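Local coordinates for mandelate racemase/muconate lactonizing protein (Thermobispora bispora, PDB 3VC5) that probably catalyses the magnesium-dependent dehydration of D-glucarate to 5-dehydro-4-deoxy-D-glucarate, as a member of the mandelate racemase/muconate lactonizing enzyme family, at residues 269-272 with 273-277. Numbering follows the deposited sequence.
Sequences GIDG and MARVA
From M273 N to G269 O (3.0 Å) through V276 N to G272 O (2.9 Å), four successive i to i+4 hydrogen bonds wind the first turns of helix 270-277, with A274 N bonded to I270 O and R275 N to D271 O between them. G269, the N-cap, has a positive phi of 91°, at which a CB would press on the carbonyl oxygen of the preceding residue. Its own carbonyl oxygen also meets the M273 side chain, whose CG lies 3.1 Å from G269 O. Bends at chi2 and chi3 curl the rest of M273 away from the turn onto D265, P266, P304 and L284. On the exposed side, D271 and R275 stand one turn apart. With chi1 at 180°, D271 CG is anti to the backbone N, and OD2 comes to 3.9 Å from R275 NE, a long salt bridge with carboxylate and guanidinium planes 31° apart. D271 OD1 makes a salt bridge with NH2 of R302 in helix 296-302. V276 lays CG2 against G272 O at 3.3 Å, and its side chain continues to V246 and S249 of helix 246-255. Helix 270-277 is the crossover of the beta-alpha-beta unit between parallel strands 262-264 and 284-286 in the family's barrel domain; the M273 side chain lies about 7 Å from that of E264, a magnesium-binding residue, although the metal is not bound in this chain. The carboxylate of D271, shared between two arginines near the helix N-terminus, is probably stabilised in its charged form, R302 tying it to the neighbouring helix while R275, more distant, would add a weaker attraction on the exposed side.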
# COMPACT_ATOMS: atom_id res chain seq x y z
N GLY A 269 -13.13 19.69 -11.84
CA GLY A 269 -12.05 20.24 -11.00
C GLY A 269 -12.15 19.95 -9.52
O GLY A 269 -13.25 19.85 -8.96
N ILE A 270 -11.00 19.88 -8.86
CA ILE A 270 -10.97 19.72 -7.42
C ILE A 270 -11.73 20.85 -6.67
O ILE A 270 -12.49 20.61 -5.72
CB ILE A 270 -9.49 19.59 -6.91
CG1 ILE A 270 -8.90 18.25 -7.40
CG2 ILE A 270 -9.44 19.68 -5.38
CD1 ILE A 270 -7.38 18.10 -7.16
N ASP A 271 -11.46 22.09 -7.07
CA ASP A 271 -12.08 23.26 -6.44
C ASP A 271 -13.61 23.19 -6.49
O ASP A 271 -14.29 23.27 -5.46
CB ASP A 271 -11.57 24.55 -7.10
CG ASP A 271 -12.19 25.79 -6.48
OD1 ASP A 271 -12.13 25.90 -5.25
OD2 ASP A 271 -12.76 26.66 -7.20
N GLY A 272 -14.15 23.03 -7.70
CA GLY A 272 -15.61 23.00 -7.92
C GLY A 272 -16.22 21.80 -7.19
O GLY A 272 -17.26 21.91 -6.53
N MET A 273 -15.56 20.65 -7.28
CA MET A 273 -16.05 19.47 -6.57
C MET A 273 -16.09 19.69 -5.06
O MET A 273 -17.06 19.30 -4.38
CB MET A 273 -15.16 18.27 -6.90
CG MET A 273 -15.43 17.77 -8.32
SD MET A 273 -16.87 16.68 -8.49
CE MET A 273 -16.36 15.25 -7.52
N ALA A 274 -15.06 20.34 -4.52
CA ALA A 274 -15.01 20.59 -3.07
C ALA A 274 -16.14 21.54 -2.65
O ALA A 274 -16.75 21.36 -1.61
CB ALA A 274 -13.67 21.16 -2.67
N ARG A 275 -16.42 22.54 -3.46
CA ARG A 275 -17.50 23.47 -3.18
C ARG A 275 -18.84 22.82 -3.23
O ARG A 275 -19.67 23.09 -2.41
CB ARG A 275 -17.48 24.64 -4.13
CG ARG A 275 -16.24 25.43 -4.00
CD ARG A 275 -16.41 26.78 -4.48
NE ARG A 275 -16.41 26.97 -5.90
CZ ARG A 275 -17.33 27.68 -6.54
NH1 ARG A 275 -17.27 27.84 -7.83
NH2 ARG A 275 -18.34 28.22 -5.91
N VAL A 276 -19.05 21.94 -4.20
CA VAL A 276 -20.31 21.17 -4.25
C VAL A 276 -20.42 20.24 -3.04
O VAL A 276 -21.49 20.16 -2.39
CB VAL A 276 -20.42 20.37 -5.58
CG1 VAL A 276 -21.63 19.40 -5.57
CG2 VAL A 276 -20.50 21.33 -6.77
N ALA A 277 -19.34 19.54 -2.72
CA ALA A 277 -19.40 18.51 -1.68
C ALA A 277 -19.84 19.09 -0.33
O ALA A 277 -20.53 18.44 0.45
CB ALA A 277 -18.07 17.80 -1.53